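Local coordinates for protein glycogen synthase (Cyanobacterium sp. CLg1, PDB 6GNF) that belongs to the starch and glycogen synthase family of glycosyltransferases, folds as two Rossmann-like domains of the GT-B type, and holds adenosine-5'-diphosphate between them, at residues A[337-342]-A[415-420]; A[350-356]-A[379-385]; A[423-427]-A[502-506]; A[444-450]-A[518-523]. All blocks are in the same frame, centred on the assembly; numbering follows the deposited sequence.

Interaction 1 (A[337-342]-A[415-420]); sequences ALQKEC and KLAHFI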
# COMPACT_ATOMS: atom_id res chain seq x y z
N ALA A 337 2.42 -28.53 -8.11
CA ALA A 337 2.69 -28.37 -6.68
C ALA A 337 1.61 -27.55 -5.97
O ALA A 337 1.16 -27.92 -4.88
CB ALA A 337 4.05 -27.72 -6.47
N LEU A 338 1.19 -26.46 -6.60
CA LEU A 338 0.10 -25.63 -6.08
C LEU A 338 -1.19 -26.43 -6.00
O LEU A 338 -1.88 -26.42 -4.97
CB LEU A 338 -0.11 -24.41 -6.97
CG LEU A 338 -1.23 -23.42 -6.61
CD1 LEU A 338 -1.01 -22.83 -5.22
CD2 LEU A 338 -1.30 -22.33 -7.66
N GLN A 339 -1.51 -27.12 -7.08
CA GLN A 339 -2.71 -27.95 -7.14
C GLN A 339 -2.76 -28.94 -5.99
O GLN A 339 -3.78 -29.04 -5.30
CB GLN A 339 -2.80 -28.68 -8.48
CG GLN A 339 -3.16 -27.74 -9.63
CD GLN A 339 -3.17 -28.42 -10.98
OE1 GLN A 339 -2.44 -29.37 -11.22
NE2 GLN A 339 -4.00 -27.90 -11.89
N LYS A 340 -1.68 -29.70 -5.81
CA LYS A 340 -1.60 -30.66 -4.71
C LYS A 340 -1.67 -29.98 -3.34
O LYS A 340 -2.36 -30.46 -2.45
CB LYS A 340 -0.32 -31.49 -4.79
CG LYS A 340 -0.05 -32.29 -3.53
CD LYS A 340 0.78 -33.53 -3.79
CE LYS A 340 0.81 -34.42 -2.55
NZ LYS A 340 1.42 -33.71 -1.39
N GLU A 341 -0.96 -28.88 -3.18
CA GLU A 341 -0.96 -28.16 -1.90
C GLU A 341 -2.38 -27.73 -1.49
O GLU A 341 -2.70 -27.69 -0.31
CB GLU A 341 -0.05 -26.93 -1.97
CG GLU A 341 0.29 -26.30 -0.63
CD GLU A 341 1.31 -27.08 0.18
OE1 GLU A 341 1.60 -28.25 -0.13
OE2 GLU A 341 1.84 -26.48 1.14
N CYS A 342 -3.21 -27.41 -2.48
CA CYS A 342 -4.54 -26.86 -2.22
C CYS A 342 -5.65 -27.92 -2.25
O CYS A 342 -6.82 -27.59 -2.09
CB CYS A 342 -4.84 -25.77 -3.25
SG CYS A 342 -3.74 -24.33 -3.09
N LYS A 415 4.77 -18.33 2.01
CA LYS A 415 5.05 -19.54 1.25
C LYS A 415 3.96 -19.84 0.23
O LYS A 415 4.25 -20.13 -0.93
CB LYS A 415 5.24 -20.72 2.21
CG LYS A 415 5.59 -22.04 1.54
CD LYS A 415 6.12 -23.03 2.57
CE LYS A 415 6.33 -24.42 1.98
NZ LYS A 415 5.04 -25.15 1.79
N LEU A 416 2.70 -19.78 0.66
CA LEU A 416 1.58 -20.07 -0.24
C LEU A 416 1.39 -18.96 -1.28
O LEU A 416 1.00 -19.23 -2.41
CB LEU A 416 0.29 -20.29 0.56
CG LEU A 416 -0.90 -20.85 -0.23
CD1 LEU A 416 -0.59 -22.21 -0.82
CD2 LEU A 416 -2.14 -20.93 0.64
N ALA A 417 1.67 -17.72 -0.90
CA ALA A 417 1.65 -16.62 -1.86
C ALA A 417 2.63 -16.89 -3.00
O ALA A 417 2.29 -16.71 -4.17
CB ALA A 417 1.98 -15.30 -1.17
N HIS A 418 3.82 -17.38 -2.65
CA HIS A 418 4.83 -17.70 -3.64
C HIS A 418 4.37 -18.85 -4.53
O HIS A 418 4.48 -18.79 -5.76
CB HIS A 418 6.17 -18.02 -2.95
CG HIS A 418 6.95 -16.80 -2.57
ND1 HIS A 418 7.81 -16.17 -3.44
CD2 HIS A 418 6.97 -16.08 -1.43
CE1 HIS A 418 8.34 -15.12 -2.84
NE2 HIS A 418 7.84 -15.04 -1.62
N PHE A 419 3.83 -19.90 -3.91
CA PHE A 419 3.27 -21.02 -4.66
C PHE A 419 2.20 -20.58 -5.66
O PHE A 419 2.11 -21.11 -6.77
CB PHE A 419 2.66 -22.06 -3.71
CG PHE A 419 3.62 -23.12 -3.25
CD1 PHE A 419 4.78 -22.79 -2.58
CD2 PHE A 419 3.32 -24.47 -3.44
CE1 PHE A 419 5.65 -23.77 -2.13
CE2 PHE A 419 4.19 -25.45 -3.00
CZ PHE A 419 5.36 -25.10 -2.35
N ILE A 420 1.36 -19.62 -5.26
CA ILE A 420 0.25 -19.15 -6.11
C ILE A 420 0.78 -18.33 -7.28
O ILE A 420 0.37 -18.53 -8.42
CB ILE A 420 -0.78 -18.34 -5.30
CG1 ILE A 420 -1.59 -19.28 -4.40
CG2 ILE A 420 -1.74 -17.59 -6.23
CD1 ILE A 420 -2.25 -18.58 -3.23

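Interaction 2 (A[350-356]-A[379-385]); sequences IPLFGFI and NCQVVIL. With ADP (adenosine-5'-diphosphate), chain F.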
# COMPACT_ATOMS: atom_id res chain seq x y z
N ILE A 350 -5.59 -27.67 -16.80
CA ILE A 350 -6.73 -26.89 -16.30
C ILE A 350 -6.24 -25.50 -15.92
O ILE A 350 -5.36 -25.37 -15.07
CB ILE A 350 -7.38 -27.55 -15.07
CG1 ILE A 350 -8.00 -28.89 -15.46
CG2 ILE A 350 -8.45 -26.65 -14.48
CD1 ILE A 350 -8.32 -29.78 -14.28
N PRO A 351 -6.82 -24.44 -16.54
CA PRO A 351 -6.35 -23.09 -16.23
C PRO A 351 -6.64 -22.71 -14.78
O PRO A 351 -7.75 -22.93 -14.31
CB PRO A 351 -7.15 -22.21 -17.20
CG PRO A 351 -8.37 -22.99 -17.52
CD PRO A 351 -7.96 -24.44 -17.47
N LEU A 352 -5.65 -22.14 -14.10
CA LEU A 352 -5.77 -21.82 -12.69
C LEU A 352 -5.66 -20.32 -12.45
O LEU A 352 -4.74 -19.68 -12.93
CB LEU A 352 -4.69 -22.56 -11.89
CG LEU A 352 -4.88 -22.58 -10.37
CD1 LEU A 352 -4.33 -23.87 -9.78
CD2 LEU A 352 -4.24 -21.39 -9.68
N PHE A 353 -6.62 -19.79 -11.69
CA PHE A 353 -6.66 -18.38 -11.28
C PHE A 353 -6.28 -18.25 -9.81
O PHE A 353 -6.76 -19.00 -8.97
CB PHE A 353 -8.06 -17.81 -11.47
CG PHE A 353 -8.48 -17.66 -12.90
CD1 PHE A 353 -9.05 -18.72 -13.58
CD2 PHE A 353 -8.33 -16.45 -13.56
CE1 PHE A 353 -9.44 -18.59 -14.90
CE2 PHE A 353 -8.73 -16.30 -14.88
CZ PHE A 353 -9.28 -17.37 -15.55
N GLY A 354 -5.42 -17.29 -9.50
CA GLY A 354 -4.98 -17.06 -8.12
C GLY A 354 -5.28 -15.65 -7.63
O GLY A 354 -5.03 -14.67 -8.34
N PHE A 355 -5.81 -15.55 -6.42
CA PHE A 355 -6.04 -14.26 -5.77
C PHE A 355 -5.25 -14.19 -4.47
O PHE A 355 -5.24 -15.13 -3.68
CB PHE A 355 -7.53 -14.05 -5.48
CG PHE A 355 -7.81 -12.86 -4.60
CD1 PHE A 355 -7.75 -12.96 -3.22
CD2 PHE A 355 -8.14 -11.63 -5.16
CE1 PHE A 355 -8.01 -11.87 -2.41
CE2 PHE A 355 -8.41 -10.54 -4.36
CZ PHE A 355 -8.34 -10.66 -2.98
N ILE A 356 -4.57 -13.08 -4.25
CA ILE A 356 -3.89 -12.82 -2.99
C ILE A 356 -4.20 -11.40 -2.58
O ILE A 356 -3.88 -10.47 -3.31
CB ILE A 356 -2.36 -12.97 -3.11
CG1 ILE A 356 -1.99 -14.29 -3.79
CG2 ILE A 356 -1.72 -12.89 -1.73
CD1 ILE A 356 -0.53 -14.37 -4.21
N ASN A 379 -14.71 -24.25 -16.32
CA ASN A 379 -13.71 -25.34 -16.29
C ASN A 379 -12.32 -24.84 -15.92
O ASN A 379 -11.35 -25.03 -16.65
CB ASN A 379 -13.65 -26.08 -17.63
CG ASN A 379 -14.93 -26.80 -17.96
OD1 ASN A 379 -15.56 -26.55 -18.99
ND2 ASN A 379 -15.34 -27.71 -17.08
N CYS A 380 -12.25 -24.18 -14.77
CA CYS A 380 -10.99 -23.63 -14.27
C CYS A 380 -10.85 -23.92 -12.79
O CYS A 380 -11.77 -24.44 -12.16
CB CYS A 380 -10.95 -22.12 -14.51
SG CYS A 380 -12.22 -21.19 -13.63
N GLN A 381 -9.69 -23.59 -12.24
CA GLN A 381 -9.45 -23.69 -10.81
C GLN A 381 -9.22 -22.30 -10.24
O GLN A 381 -8.75 -21.41 -10.94
CB GLN A 381 -8.27 -24.62 -10.53
CG GLN A 381 -8.61 -26.09 -10.75
CD GLN A 381 -7.43 -27.02 -10.56
OE1 GLN A 381 -6.33 -26.58 -10.22
NE2 GLN A 381 -7.65 -28.31 -10.78
N VAL A 382 -9.59 -22.12 -8.97
CA VAL A 382 -9.43 -20.84 -8.29
C VAL A 382 -8.84 -21.04 -6.91
O VAL A 382 -9.32 -21.86 -6.13
CB VAL A 382 -10.78 -20.09 -8.12
CG1 VAL A 382 -10.55 -18.75 -7.44
CG2 VAL A 382 -11.46 -19.89 -9.47
N VAL A 383 -7.79 -20.29 -6.62
CA VAL A 383 -7.17 -20.31 -5.30
C VAL A 383 -7.22 -18.91 -4.74
O VAL A 383 -6.90 -17.95 -5.44
CB VAL A 383 -5.71 -20.81 -5.38
CG1 VAL A 383 -5.07 -20.78 -4.00
CG2 VAL A 383 -5.67 -22.21 -5.96
N ILE A 384 -7.66 -18.78 -3.48
CA ILE A 384 -7.88 -17.48 -2.85
C ILE A 384 -7.18 -17.40 -1.50
O ILE A 384 -7.44 -18.20 -0.61
CB ILE A 384 -9.38 -17.22 -2.63
CG1 ILE A 384 -10.20 -17.58 -3.87
CG2 ILE A 384 -9.61 -15.76 -2.27
CD1 ILE A 384 -11.69 -17.65 -3.61
N LEU A 385 -6.28 -16.44 -1.36
CA LEU A 385 -5.50 -16.26 -0.13
C LEU A 385 -5.69 -14.85 0.41
O LEU A 385 -5.38 -13.88 -0.28
CB LEU A 385 -4.02 -16.54 -0.42
CG LEU A 385 -3.02 -16.29 0.73
CD1 LEU A 385 -3.27 -17.26 1.87
CD2 LEU A 385 -1.59 -16.39 0.22
PB ADP F . -2.54 -3.34 -0.79
O1B ADP F . -3.67 -2.47 -1.29
O2B ADP F . -1.26 -2.58 -0.56
O3B ADP F . -2.95 -4.27 0.32
PA ADP F . -0.90 -4.33 -2.94
O1A ADP F . -0.40 -2.93 -3.26
O2A ADP F . -1.14 -5.35 -4.04
O3A ADP F . -2.26 -4.29 -2.06
O5' ADP F . 0.12 -5.00 -1.88
C5' ADP F . -0.29 -6.08 -1.02
C4' ADP F . 0.92 -6.98 -0.80
O4' ADP F . 0.71 -7.91 0.27
C3' ADP F . 1.21 -7.80 -2.04
O3' ADP F . 2.63 -7.79 -2.25
C2' ADP F . 0.68 -9.18 -1.72
O2' ADP F . 1.52 -10.15 -2.34
C1' ADP F . 0.74 -9.26 -0.20
N9 ADP F . -0.37 -9.98 0.47
C8 ADP F . -1.64 -9.55 0.63
N7 ADP F . -2.38 -10.45 1.33
C5 ADP F . -1.58 -11.48 1.64
C6 ADP F . -1.70 -12.77 2.36
N6 ADP F . -2.87 -13.15 2.91
N1 ADP F . -0.61 -13.55 2.45
C2 ADP F . 0.58 -13.21 1.92
N3 ADP F . 0.76 -12.05 1.25
C4 ADP F . -0.25 -11.16 1.08

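Interaction 3 (A[423-427]-A[502-506]); sequences GADYC and ALQEY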
# COMPACT_ATOMS: atom_id res chain seq x y z
N GLY A 423 2.67 -20.83 -9.55
CA GLY A 423 1.88 -21.96 -10.03
C GLY A 423 0.68 -21.59 -10.87
O GLY A 423 0.30 -22.32 -11.78
N ALA A 424 0.06 -20.46 -10.54
CA ALA A 424 -1.15 -20.02 -11.23
C ALA A 424 -0.84 -19.60 -12.66
O ALA A 424 0.25 -19.11 -12.96
CB ALA A 424 -1.81 -18.87 -10.49
N ASP A 425 -1.83 -19.75 -13.54
CA ASP A 425 -1.74 -19.24 -14.90
C ASP A 425 -2.13 -17.78 -14.94
O ASP A 425 -1.59 -17.01 -15.74
CB ASP A 425 -2.66 -20.03 -15.81
CG ASP A 425 -2.28 -21.48 -15.87
OD1 ASP A 425 -1.08 -21.73 -16.09
OD2 ASP A 425 -3.16 -22.35 -15.71
N TYR A 426 -3.08 -17.41 -14.08
CA TYR A 426 -3.63 -16.07 -14.07
C TYR A 426 -3.63 -15.47 -12.66
O TYR A 426 -3.88 -16.17 -11.68
CB TYR A 426 -5.05 -16.10 -14.63
CG TYR A 426 -5.11 -16.58 -16.07
CD1 TYR A 426 -4.68 -15.76 -17.11
CD2 TYR A 426 -5.58 -17.85 -16.39
CE1 TYR A 426 -4.73 -16.19 -18.42
CE2 TYR A 426 -5.63 -18.29 -17.70
CZ TYR A 426 -5.20 -17.46 -18.72
OH TYR A 426 -5.26 -17.90 -20.04
N CYS A 427 -3.36 -14.17 -12.59
CA CYS A 427 -3.44 -13.41 -11.34
C CYS A 427 -4.71 -12.56 -11.36
O CYS A 427 -4.83 -11.61 -12.13
CB CYS A 427 -2.20 -12.52 -11.21
SG CYS A 427 -2.29 -11.35 -9.86
N ALA A 502 -9.70 -14.01 -21.17
CA ALA A 502 -8.41 -14.66 -20.96
C ALA A 502 -8.44 -16.13 -21.36
O ALA A 502 -7.50 -16.61 -21.99
CB ALA A 502 -7.97 -14.53 -19.51
N LEU A 503 -9.50 -16.83 -20.98
CA LEU A 503 -9.61 -18.27 -21.24
C LEU A 503 -9.75 -18.58 -22.72
O LEU A 503 -9.39 -19.66 -23.16
CB LEU A 503 -10.77 -18.88 -20.45
CG LEU A 503 -10.59 -18.98 -18.93
CD1 LEU A 503 -11.84 -19.54 -18.28
CD2 LEU A 503 -9.38 -19.83 -18.57
N GLN A 504 -10.28 -17.63 -23.49
CA GLN A 504 -10.35 -17.76 -24.94
C GLN A 504 -8.97 -17.99 -25.57
O GLN A 504 -8.87 -18.63 -26.60
CB GLN A 504 -10.95 -16.51 -25.56
CG GLN A 504 -12.45 -16.34 -25.32
CD GLN A 504 -13.30 -16.90 -26.43
OE1 GLN A 504 -12.84 -17.74 -27.20
NE2 GLN A 504 -14.54 -16.46 -26.51
N GLU A 505 -7.93 -17.47 -24.93
CA GLU A 505 -6.55 -17.63 -25.42
C GLU A 505 -5.74 -18.67 -24.66
O GLU A 505 -4.61 -18.97 -25.05
CB GLU A 505 -5.81 -16.30 -25.36
CG GLU A 505 -6.30 -15.26 -26.36
CD GLU A 505 -5.49 -13.98 -26.32
OE1 GLU A 505 -6.02 -12.95 -26.78
OE2 GLU A 505 -4.34 -13.98 -25.83
N TYR A 506 -6.29 -19.23 -23.59
CA TYR A 506 -5.54 -20.16 -22.75
C TYR A 506 -5.00 -21.33 -23.57
O TYR A 506 -5.74 -21.97 -24.32
CB TYR A 506 -6.39 -20.70 -21.60
CG TYR A 506 -5.66 -21.73 -20.76
CD1 TYR A 506 -4.58 -21.37 -19.95
CD2 TYR A 506 -6.03 -23.07 -20.79
CE1 TYR A 506 -3.91 -22.32 -19.20
CE2 TYR A 506 -5.36 -24.02 -20.04
CZ TYR A 506 -4.29 -23.64 -19.25
OH TYR A 506 -3.61 -24.55 -18.49
O HOH W 1 -4.61 -16.19 -22.01

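Interaction 4 (A[444-450]-A[518-523]); sequences MMYGTIP and CMANDV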
# COMPACT_ATOMS: atom_id res chain seq x y z
N MET A 444 3.67 -10.87 -13.29
CA MET A 444 4.29 -10.74 -14.61
C MET A 444 5.74 -11.22 -14.62
O MET A 444 6.18 -11.84 -15.58
CB MET A 444 4.17 -9.31 -15.14
CG MET A 444 2.74 -8.97 -15.56
SD MET A 444 2.54 -7.37 -16.36
CE MET A 444 2.71 -6.26 -14.97
N MET A 445 6.50 -10.95 -13.56
CA MET A 445 7.88 -11.44 -13.48
C MET A 445 7.95 -12.97 -13.47
O MET A 445 8.96 -13.54 -13.87
CB MET A 445 8.59 -10.90 -12.24
CG MET A 445 8.90 -9.43 -12.30
SD MET A 445 9.65 -8.84 -10.76
CE MET A 445 11.25 -9.66 -10.81
N TYR A 446 6.88 -13.62 -13.01
CA TYR A 446 6.79 -15.08 -12.99
C TYR A 446 6.12 -15.66 -14.25
O TYR A 446 5.93 -16.86 -14.35
CB TYR A 446 6.03 -15.55 -11.73
CG TYR A 446 6.85 -15.47 -10.45
CD1 TYR A 446 7.20 -14.26 -9.90
CD2 TYR A 446 7.27 -16.63 -9.80
CE1 TYR A 446 7.95 -14.17 -8.74
CE2 TYR A 446 8.02 -16.56 -8.63
CZ TYR A 446 8.35 -15.33 -8.10
OH TYR A 446 9.10 -15.23 -6.94
N GLY A 447 5.74 -14.81 -15.20
CA GLY A 447 5.06 -15.25 -16.41
C GLY A 447 3.60 -15.59 -16.16
O GLY A 447 2.97 -16.30 -16.94
N THR A 448 3.06 -15.06 -15.07
CA THR A 448 1.68 -15.29 -14.69
C THR A 448 0.88 -14.08 -15.15
O THR A 448 1.22 -12.94 -14.83
CB THR A 448 1.56 -15.50 -13.17
OG1 THR A 448 2.27 -16.69 -12.80
CG2 THR A 448 0.11 -15.64 -12.73
N ILE A 449 -0.20 -14.33 -15.89
CA ILE A 449 -0.90 -13.29 -16.63
C ILE A 449 -1.98 -12.60 -15.79
O ILE A 449 -2.90 -13.27 -15.31
CB ILE A 449 -1.54 -13.88 -17.89
CG1 ILE A 449 -0.45 -14.33 -18.86
CG2 ILE A 449 -2.46 -12.87 -18.56
CD1 ILE A 449 -0.93 -15.25 -19.96
N PRO A 450 -1.88 -11.27 -15.62
CA PRO A 450 -2.91 -10.56 -14.86
C PRO A 450 -4.27 -10.48 -15.56
O PRO A 450 -4.35 -10.23 -16.76
CB PRO A 450 -2.33 -9.15 -14.69
CG PRO A 450 -0.88 -9.28 -14.96
CD PRO A 450 -0.76 -10.38 -15.97
N CYS A 518 5.31 -10.90 -20.59
CA CYS A 518 5.20 -10.56 -19.19
C CYS A 518 6.55 -10.67 -18.50
O CYS A 518 6.94 -9.77 -17.76
CB CYS A 518 4.19 -11.45 -18.47
SG CYS A 518 2.46 -10.98 -18.72
N MET A 519 7.26 -11.78 -18.71
CA MET A 519 8.56 -11.98 -18.06
C MET A 519 9.61 -10.97 -18.52
O MET A 519 10.49 -10.61 -17.77
CB MET A 519 9.06 -13.41 -18.25
CG MET A 519 8.24 -14.44 -17.49
SD MET A 519 8.98 -16.09 -17.49
CE MET A 519 10.34 -15.84 -16.36
N ALA A 520 9.49 -10.49 -19.76
CA ALA A 520 10.41 -9.49 -20.31
C ALA A 520 10.07 -8.07 -19.85
O ALA A 520 10.86 -7.16 -20.07
CB ALA A 520 10.42 -9.56 -21.82
N ASN A 521 8.89 -7.90 -19.25
CA ASN A 521 8.42 -6.60 -18.79
C ASN A 521 9.19 -6.11 -17.58
O ASN A 521 9.16 -6.74 -16.52
CB ASN A 521 6.93 -6.69 -18.45
CG ASN A 521 6.31 -5.34 -18.16
OD1 ASN A 521 6.82 -4.31 -18.59
ND2 ASN A 521 5.19 -5.34 -17.44
N ASP A 522 9.88 -4.98 -17.72
CA ASP A 522 10.69 -4.43 -16.64
C ASP A 522 9.81 -3.63 -15.67
O ASP A 522 9.25 -2.60 -16.03
CB ASP A 522 11.80 -3.55 -17.21
CG ASP A 522 12.65 -2.89 -16.14
OD1 ASP A 522 12.81 -3.45 -15.03
OD2 ASP A 522 13.17 -1.79 -16.43
N VAL A 523 9.67 -4.14 -14.46
CA VAL A 523 8.85 -3.52 -13.42
C VAL A 523 9.69 -3.13 -12.20
O VAL A 523 9.18 -3.06 -11.08
CB VAL A 523 7.67 -4.44 -13.01
CG1 VAL A 523 6.68 -4.57 -14.14
CG2 VAL A 523 8.16 -5.82 -12.59

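Interaction 1 (A[337-342]-A[415-420])
Leu-338 carries much of this helix-helix contact, and both of its methyl groups reach the last turn of 415-420. CD1 of Leu-338 meets CG1 of Ile-420 at 3.7 Å and lies 4.0 Å from CB of Phe-419, while its CD2 sits 3.7 Å from the carbonyl O of Phe-419. With CG trans to the backbone N (chi1 179°), the leucine reaches across to the second helix although its CB does not point straight at it. The Phe-419 ring meets the first helix obliquely, its CE2 4.1 Å from CB of Ala-337. Farther along, Leu-416 CD1 touches both CG of Glu-341 (4.2 Å) and SG of Cys-342 (4.4 Å). At the exposed margin, Glu-341, bent at chi2, and Lys-415, bent at its last torsion, come together at about a right angle in a long salt bridge, OE2 to NZ 3.5 Å. The two helical segments run at 132° to each other, their axes 10.0 Å apart. Beneath them lies the parallel sheet: Leu-338 touches Leu-352 of strand 352-356, Cys-342 and Ile-420 touch Val-383 of strand 381-385, and Ala-417 of helix 414-423 borders the bound ADP.

Interaction 2 (A[350-356]-A[379-385])
The floor beside the adenine of ADP is built where two neighbouring parallel strands end, at Ile-356 and Leu-385. CG2 of Ile-356 lies 3.6 Å from C4 of ADP, CD2 of Leu-385 lies 3.7 Å from its N1, and these two methyls touch each other at 4.0 Å. Behind them the pairing is regular. Gln-381 N donates to Pro-351 O, Phe-353 N to Gln-381 O (2.8 Å, nearly straight at 176°), Val-383 N to Phe-353 O, Phe-355 N to Val-383 O, and Leu-385 N to Phe-355 O. Such a pair, joined by a beta-alpha-beta crossover, is a basic unit of the Rossmann-like fold, and the strand order 3-2-1-4-5-6 of this sheet is the classical one. On one face, CD1 of the Phe-355 ring presses on CG2 of Ile-384 at 3.5 Å, and Ile-368 of helix 365-370 covers both. On that side too, Cys-380 brings its CB to the edge of the Phe-353 ring, 3.9 Å from CE1; chi1 of 63° sets SG obliquely beside the ring. On the face of Leu-352 and Val-383, CG of the extended Gln-381 lies 3.8 Å from CG2 of Ile-350, the two side chains crossing at about a right angle. Its amide is held by Gln-339 at OE1 and by the carbonyl of Thr-345 at NE2, with CD1 of Leu-352 lying 3.4 Å from OE1.

Interaction 3 (A[423-427]-A[502-506])
Ala-502, near the C-terminal part of helix 485-503, meets the aromatic ring of Tyr-426 with its methyl group, CB to CE1 3.8 Å. Its carbonyl O also receives a hydrogen bond from a water at 2.9 Å, and that water lies in the plane of the Tyr-426 ring, 2.7 Å from OH. The bridge ties the phenol to the backbone of Ala-502, whose O also accepts the N of Glu-505. Leu-503 comes next and reaches CE2 of Tyr-426 with CD2 at 4.1 Å, obliquely to the ring. After the chain turns, Tyr-506 returns toward the strand. Its CB is 3.4 Å from Tyr-426 OH, which lies at the edge of the Tyr-506 ring, and its CD1 is 4.0 Å from CE2 of Tyr-426. Since CG of Tyr-506 stands trans to the backbone N (chi1 176°), the ring extends to Asp-425, and CE1 comes within 3.6 Å of OD2, the carboxylate and ring planes lying 50° apart. This buried OD2 is satisfied by a salt bridge to Lys-335 and by the backbone N of Leu-352. Tyr-426 further stacks on Phe-353 of strand 352-356 and touches Phe-511 of helix 509-520, so the chain at 502-506 closes over the start of strand 426-429.

Interaction 4 (A[444-450]-A[518-523])
Two helix ends meet backbone to backbone, with CA of Met-444 and CA of Cys-518 4.7 Å apart and the CA atoms of Met-445 and Met-519 equally close. Helix 439-445 closes in a Schellman motif: Gly-447, at positive phi (76°), returns its N to the O of Met-444 at 3.0 Å, and the chain then enters strand 449-452 of the Rossmann-like sheet. The same Met-444 O receives a CA-H...O contact from Met-519 (CA to O 3.4 Å), so the helix terminus is used by both chain segments. Met-519 lays its side chain along this turn. Its CG is 3.4 Å from Gly-447 N, and the bend at chi3 brings CE against the carbonyl O of Met-445. On the sheet side, SG of Cys-518 lies alongside CG of Met-444 (3.8 Å), with Ile-449 and Pro-450 at the margin of the same sulfur. Met-445 departs from the opposing helix at its CB, yet its CG meets CG2 of Val-523 at 3.7 Å, once the second chain has left its helix and turned back. Val-523 also pairs through its backbone with Thr-305, and Phe-466 packs on both Met-444 and Asn-521. Between those last two side chains runs a polar contact to sulfur: ND2 of Asn-521 gives a weak hydrogen bond to SD of Met-444, 3.5 Å long and bent to 143° at the hydrogen.

All four contacts belong to one Rossmann-like domain and are gathered round its six-stranded parallel sheet. Interaction 2 joins two strands of that sheet, and the helices of interaction 1 lie over it; the centres of interactions 1 and 2 are about 11 Å apart. Strand 426-429, next to 352-356, carries interaction 3, whose centre is about 9 Å from that of interaction 2. Interaction 4 reaches the following strand, 449-452. Along the chain, interaction 2 falls between the two halves of interaction 1, whereas interactions 3 and 4 alternate their segments; their helices 485-503 and 509-520 pack against strands 426-429 and 449-452. Of these contacts, interactions 1 and 2 hold residues of the ADP pocket.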